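Local structure of Asp/Glu-specific dipeptidyl-peptidase (5JXF) at residues Q320-Y334 with F455-F467. The protein removes dipeptides from the N-terminus of oligopeptides as a serine peptidase of family S46, strictly requiring Asp or Glu at the P1 position. Residues are numbered along the deposited sequence; the frame is centred on the assembly and turned at random.
Unlike the reference sequence in segment 455-467: Ser460 (reference Ala).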
loop_
_atom_site.group_PDB
_atom_site.type_symbol
_atom_site.label_atom_id
_atom_site.label_comp_id
_atom_site.label_asym_id
_atom_site.label_seq_id
_atom_site.Cartn_x
_atom_site.Cartn_y
_atom_site.Cartn_z
ATOM N N GLN A 320 23.449 -7.381 -1.861
ATOM C CA GLN A 320 24.077 -6.112 -1.544
ATOM C C GLN A 320 23.387 -5.417 -0.375
ATOM O O GLN A 320 24.057 -4.915 0.529
ATOM C CB GLN A 320 24.093 -5.209 -2.784
ATOM C CG GLN A 320 25.108 -5.667 -3.803
ATOM C CD GLN A 320 24.933 -5.009 -5.146
ATOM O OE1 GLN A 320 24.552 -3.841 -5.241
ATOM N NE2 GLN A 320 25.191 -5.766 -6.199
ATOM N N ASP A 321 22.057 -5.385 -0.397
ATOM C CA ASP A 321 21.277 -4.803 0.693
ATOM C C ASP A 321 21.722 -5.341 2.063
ATOM O O ASP A 321 21.921 -4.572 3.009
ATOM C CB ASP A 321 19.783 -5.071 0.479
ATOM C CG ASP A 321 18.890 -4.095 1.243
ATOM O OD1 ASP A 321 19.291 -2.920 1.434
ATOM O OD2 ASP A 321 17.781 -4.511 1.655
ATOM N N GLY A 322 21.902 -6.654 2.151
ATOM C CA GLY A 322 22.334 -7.292 3.384
ATOM C C GLY A 322 23.604 -6.687 3.960
ATOM O O GLY A 322 23.635 -6.275 5.118
ATOM N N PHE A 323 24.652 -6.621 3.146
ATOM C CA PHE A 323 25.935 -6.093 3.602
ATOM C C PHE A 323 25.886 -4.605 3.947
ATOM O O PHE A 323 26.627 -4.141 4.816
ATOM C CB PHE A 323 27.015 -6.326 2.547
ATOM C CG PHE A 323 27.490 -7.746 2.462
ATOM C CD1 PHE A 323 26.893 -8.639 1.590
ATOM C CD2 PHE A 323 28.538 -8.185 3.255
ATOM C CE1 PHE A 323 27.335 -9.942 1.508
ATOM C CE2 PHE A 323 28.983 -9.486 3.180
ATOM C CZ PHE A 323 28.380 -10.367 2.307
ATOM N N MET A 324 25.023 -3.860 3.264
ATOM C CA MET A 324 24.950 -2.415 3.456
ATOM C C MET A 324 24.131 -2.019 4.695
ATOM O O MET A 324 24.380 -0.976 5.294
ATOM C CB MET A 324 24.364 -1.748 2.217
ATOM C CG MET A 324 25.179 -1.976 0.957
ATOM S SD MET A 324 24.242 -1.556 -0.524
ATOM C CE MET A 324 24.099 0.208 -0.328
ATOM N N ARG A 325 23.150 -2.833 5.070
ATOM C CA ARG A 325 22.372 -2.544 6.279
ATOM C C ARG A 325 23.164 -2.918 7.532
ATOM O O ARG A 325 22.800 -2.542 8.645
ATOM C CB ARG A 325 21.029 -3.285 6.256
ATOM C CG ARG A 325 20.117 -2.890 5.100
ATOM C CD ARG A 325 18.910 -3.819 4.979
ATOM N NE ARG A 325 17.770 -3.351 5.755
ATOM C CZ ARG A 325 16.678 -2.805 5.227
ATOM N NH1 ARG A 325 16.567 -2.677 3.917
ATOM N NH2 ARG A 325 15.685 -2.405 6.014
ATOM N N LYS A 326 24.256 -3.651 7.343
ATOM C CA LYS A 326 25.056 -4.150 8.461
ATOM C C LYS A 326 26.429 -3.476 8.589
ATOM O O LYS A 326 27.198 -3.803 9.494
ATOM C CB LYS A 326 25.246 -5.664 8.330
ATOM C CG LYS A 326 23.948 -6.459 8.345
ATOM C CD LYS A 326 24.214 -7.958 8.247
ATOM C CE LYS A 326 22.968 -8.721 7.813
ATOM N NZ LYS A 326 21.715 -8.042 8.259
ATOM N N ASP A 327 26.726 -2.544 7.684
ATOM C CA ASP A 327 28.028 -1.877 7.637
ATOM C C ASP A 327 27.927 -0.581 6.834
ATOM O O ASP A 327 27.653 -0.617 5.630
ATOM C CB ASP A 327 29.087 -2.811 7.023
ATOM C CG ASP A 327 30.522 -2.320 7.235
ATOM O OD1 ASP A 327 30.744 -1.099 7.387
ATOM O OD2 ASP A 327 31.439 -3.172 7.255
ATOM N N ASN A 328 28.153 0.556 7.494
ATOM C CA ASN A 328 28.077 1.858 6.829
ATOM C C ASN A 328 29.194 2.055 5.797
ATOM O O ASN A 328 28.984 2.676 4.751
ATOM C CB ASN A 328 28.119 2.992 7.859
ATOM C CG ASN A 328 27.689 4.334 7.274
ATOM O OD1 ASN A 328 26.724 4.419 6.507
ATOM N ND2 ASN A 328 28.410 5.390 7.632
ATOM N N ALA A 329 30.379 1.531 6.105
ATOM C CA ALA A 329 31.536 1.654 5.222
ATOM C C ALA A 329 31.270 0.975 3.876
ATOM O O ALA A 329 31.684 1.472 2.818
ATOM C CB ALA A 329 32.773 1.066 5.887
ATOM N N ILE A 330 30.574 -0.161 3.932
ATOM C CA ILE A 330 30.138 -0.882 2.742
ATOM C C ILE A 330 28.973 -0.132 2.083
ATOM O O ILE A 330 28.827 -0.142 0.857
ATOM C CB ILE A 330 29.735 -2.342 3.086
ATOM C CG1 ILE A 330 30.961 -3.134 3.546
ATOM C CG2 ILE A 330 29.089 -3.042 1.900
ATOM C CD1 ILE A 330 30.706 -4.611 3.737
ATOM N N LYS A 331 28.164 0.548 2.894
ATOM C CA LYS A 331 27.098 1.391 2.356
ATOM C C LYS A 331 27.644 2.604 1.584
ATOM O O LYS A 331 27.058 3.026 0.588
ATOM C CB LYS A 331 26.163 1.869 3.471
ATOM C CG LYS A 331 24.872 2.484 2.949
ATOM C CD LYS A 331 24.019 3.089 4.054
ATOM C CE LYS A 331 22.642 3.446 3.519
ATOM N NZ LYS A 331 21.783 4.095 4.550
ATOM N N ILE A 332 28.753 3.171 2.047
ATOM C CA ILE A 332 29.363 4.306 1.354
ATOM C C ILE A 332 29.991 3.828 0.038
ATOM O O ILE A 332 29.992 4.544 -0.964
ATOM C CB ILE A 332 30.430 5.002 2.231
ATOM C CG1 ILE A 332 29.788 5.626 3.464
ATOM C CG2 ILE A 332 31.173 6.073 1.447
ATOM C CD1 ILE A 332 30.768 6.354 4.336
ATOM N N GLN A 333 30.512 2.606 0.054
ATOM C CA GLN A 333 31.059 1.975 -1.138
ATOM C C GLN A 333 30.004 1.702 -2.206
ATOM O O GLN A 333 30.255 1.889 -3.406
ATOM C CB GLN A 333 31.744 0.660 -0.777
ATOM C CG GLN A 333 33.134 0.800 -0.213
ATOM C CD GLN A 333 33.823 -0.538 -0.083
ATOM O OE1 GLN A 333 33.212 -1.529 0.329
ATOM N NE2 GLN A 333 35.102 -0.582 -0.444
ATOM N N TYR A 334 28.829 1.252 -1.771
ATOM C CA TYR A 334 27.868 0.689 -2.710
ATOM C C TYR A 334 26.660 1.572 -2.973
ATOM O O TYR A 334 25.842 1.242 -3.835
ATOM C CB TYR A 334 27.410 -0.695 -2.224
ATOM C CG TYR A 334 28.357 -1.788 -2.648
ATOM C CD1 TYR A 334 29.507 -2.064 -1.916
ATOM C CD2 TYR A 334 28.120 -2.526 -3.798
ATOM C CE1 TYR A 334 30.393 -3.058 -2.315
ATOM C CE2 TYR A 334 28.997 -3.524 -4.202
ATOM C CZ TYR A 334 30.129 -3.781 -3.458
ATOM O OH TYR A 334 30.996 -4.759 -3.871
ATOM N N PHE A 455 38.105 0.297 -7.294
ATOM C CA PHE A 455 38.559 -0.464 -6.135
ATOM C C PHE A 455 38.284 0.241 -4.808
ATOM O O PHE A 455 38.252 -0.415 -3.766
ATOM C CB PHE A 455 40.052 -0.777 -6.254
ATOM C CG PHE A 455 40.353 -1.864 -7.232
ATOM C CD1 PHE A 455 40.125 -3.192 -6.903
ATOM C CD2 PHE A 455 40.841 -1.560 -8.493
ATOM C CE1 PHE A 455 40.390 -4.201 -7.808
ATOM C CE2 PHE A 455 41.112 -2.564 -9.410
ATOM C CZ PHE A 455 40.884 -3.889 -9.067
ATOM N N LYS A 456 38.098 1.562 -4.841
ATOM C CA LYS A 456 37.671 2.290 -3.649
ATOM C C LYS A 456 36.284 1.806 -3.230
ATOM O O LYS A 456 35.973 1.752 -2.048
ATOM C CB LYS A 456 37.668 3.814 -3.887
ATOM C CG LYS A 456 37.081 4.641 -2.720
ATOM C CD LYS A 456 37.422 6.139 -2.802
ATOM C CE LYS A 456 36.764 6.852 -3.988
ATOM N NZ LYS A 456 35.278 6.992 -3.896
ATOM N N ASP A 457 35.467 1.433 -4.213
ATOM C CA ASP A 457 34.077 1.058 -3.973
ATOM C C ASP A 457 33.875 -0.455 -4.088
ATOM O O ASP A 457 32.766 -0.967 -3.909
ATOM C CB ASP A 457 33.151 1.790 -4.952
ATOM C CG ASP A 457 33.354 3.302 -4.935
ATOM O OD1 ASP A 457 33.871 3.827 -3.926
ATOM O OD2 ASP A 457 32.990 3.974 -5.927
ATOM N N PHE A 458 34.954 -1.168 -4.390
ATOM C CA PHE A 458 34.878 -2.610 -4.560
ATOM C C PHE A 458 35.087 -3.330 -3.237
ATOM O O PHE A 458 36.064 -3.088 -2.525
ATOM C CB PHE A 458 35.907 -3.101 -5.582
ATOM C CG PHE A 458 35.916 -4.595 -5.759
ATOM C CD1 PHE A 458 34.946 -5.221 -6.523
ATOM C CD2 PHE A 458 36.891 -5.377 -5.152
ATOM C CE1 PHE A 458 34.950 -6.598 -6.687
ATOM C CE2 PHE A 458 36.898 -6.753 -5.311
ATOM C CZ PHE A 458 35.928 -7.363 -6.081
ATOM N N ASN A 459 34.161 -4.221 -2.915
ATOM C CA ASN A 459 34.302 -5.050 -1.734
ATOM C C ASN A 459 34.347 -6.507 -2.163
ATOM O O ASN A 459 33.351 -7.041 -2.653
ATOM C CB ASN A 459 33.155 -4.797 -0.752
ATOM C CG ASN A 459 33.405 -5.417 0.613
ATOM O OD1 ASN A 459 33.150 -6.603 0.825
ATOM N ND2 ASN A 459 33.907 -4.614 1.545
ATOM N N SER A 460 35.513 -7.131 -2.011
ATOM C CA SER A 460 35.714 -8.522 -2.402
ATOM C C SER A 460 34.671 -9.465 -1.792
ATOM O O SER A 460 34.091 -10.289 -2.500
ATOM C CB SER A 460 37.125 -8.974 -2.011
ATOM O OG SER A 460 37.173 -10.367 -1.770
ATOM N N THR A 461 34.426 -9.327 -0.489
ATOM C CA THR A 461 33.439 -10.156 0.209
ATOM C C THR A 461 32.052 -10.057 -0.431
ATOM O O THR A 461 31.422 -11.077 -0.715
ATOM C CB THR A 461 33.334 -9.772 1.697
ATOM O OG1 THR A 461 34.638 -9.796 2.290
ATOM C CG2 THR A 461 32.424 -10.741 2.435
ATOM N N VAL A 462 31.591 -8.833 -0.676
ATOM C CA VAL A 462 30.297 -8.614 -1.321
ATOM C C VAL A 462 30.219 -9.231 -2.720
ATOM O O VAL A 462 29.287 -9.973 -3.034
ATOM C CB VAL A 462 29.977 -7.112 -1.440
ATOM C CG1 VAL A 462 28.646 -6.907 -2.158
ATOM C CG2 VAL A 462 29.964 -6.458 -0.066
ATOM N N ASP A 463 31.207 -8.927 -3.555
ATOM C CA ASP A 463 31.121 -9.245 -4.978
ATOM C C ASP A 463 31.103 -10.743 -5.228
ATOM O O ASP A 463 30.556 -11.225 -6.212
ATOM C CB ASP A 463 32.275 -8.598 -5.750
ATOM C CG ASP A 463 32.109 -8.723 -7.258
ATOM O OD1 ASP A 463 31.132 -8.137 -7.777
ATOM O OD2 ASP A 463 32.944 -9.393 -7.921
ATOM N N GLU A 464 31.691 -11.486 -4.312
ATOM C CA GLU A 464 31.751 -12.928 -4.438
ATOM C C GLU A 464 30.436 -13.604 -4.071
ATOM O O GLU A 464 30.054 -14.600 -4.678
ATOM C CB GLU A 464 32.898 -13.436 -3.575
ATOM C CG GLU A 464 33.111 -14.942 -3.541
ATOM C CD GLU A 464 34.394 -15.303 -2.801
ATOM O OE1 GLU A 464 35.121 -14.362 -2.404
ATOM O OE2 GLU A 464 34.646 -16.506 -2.593
ATOM N N LYS A 465 29.730 -13.058 -3.090
ATOM C CA LYS A 465 28.421 -13.600 -2.761
ATOM C C LYS A 465 27.443 -13.321 -3.904
ATOM O O LYS A 465 26.684 -14.206 -4.294
ATOM C CB LYS A 465 27.907 -13.036 -1.433
ATOM C CG LYS A 465 28.760 -13.446 -0.236
ATOM C CD LYS A 465 28.258 -14.749 0.395
ATOM C CE LYS A 465 29.419 -15.598 0.909
ATOM N NZ LYS A 465 29.074 -17.047 1.019
ATOM N N VAL A 466 27.482 -12.116 -4.469
ATOM C CA VAL A 466 26.632 -11.827 -5.622
ATOM C C VAL A 466 27.117 -12.623 -6.849
ATOM O O VAL A 466 26.306 -13.023 -7.686
ATOM C CB VAL A 466 26.564 -10.299 -5.929
ATOM C CG1 VAL A 466 27.914 -9.745 -6.260
ATOM C CG2 VAL A 466 25.619 -10.017 -7.076
ATOM N N PHE A 467 28.421 -12.886 -6.938
ATOM C CA PHE A 467 28.958 -13.736 -8.013
ATOM C C PHE A 467 28.395 -15.143 -7.907
ATOM O O PHE A 467 28.060 -15.771 -8.911
ATOM C CB PHE A 467 30.495 -13.794 -7.973
ATOM C CG PHE A 467 31.101 -14.866 -8.862
ATOM C CD1 PHE A 467 31.382 -14.606 -10.192
ATOM C CD2 PHE A 467 31.409 -16.127 -8.355
ATOM C CE1 PHE A 467 31.940 -15.585 -11.002
ATOM C CE2 PHE A 467 31.962 -17.108 -9.160
ATOM C CZ PHE A 467 32.229 -16.841 -10.486
#
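Helix 320-325 runs nearly antiparallel to helix 460-467, their axes 155° apart and 10.2 Å at closest approach, and the chain turns at Lys326-Asp327 so that helix 328-334 crosses the same partner at 69°, with the axes 12.0 Å apart. In this helix-helix packing within the largely helical region of the S46 peptidase, Val462 is a knob set in a hole formed by Gln320, Phe323, Ile330 and Tyr334. Its two methyls divide the work: Val462 CG2 lies over one face of the Phe323 ring, 3.8 Å from Phe323 CG, in a CH-pi contact, while Val462 CG1 reaches Tyr334 CZ at 3.7 Å. Thr461 CG2 packs obliquely on the Phe323 ring, and the Lys465 aliphatic chain meets its edge. Farther along, Gln333, extended beyond CG, lies across the turn joining the two helices of 455-467; Gln333 NE2 gives a hydrogen bond to Lys456 O (3.0 Å) from above that carbonyl's plane. Gln333 OE1 accepts a weak bond from Asn459 ND2 (3.4 Å), the amide planes being almost perpendicular. A leucine in place of Gln333 would probably leave Lys456 O without this donor and Asn459 ND2 without its weak acceptor. Tyr334 OH, hydrogen-bonded to Glu417, also weakly accepts from Asn459 N. Asn459 is the N-cap of helix 460-467: its chi1 of -168° brings the amide to the first turn, where OD1 takes Val462 N on an in-plane lone pair at 3.1 Å.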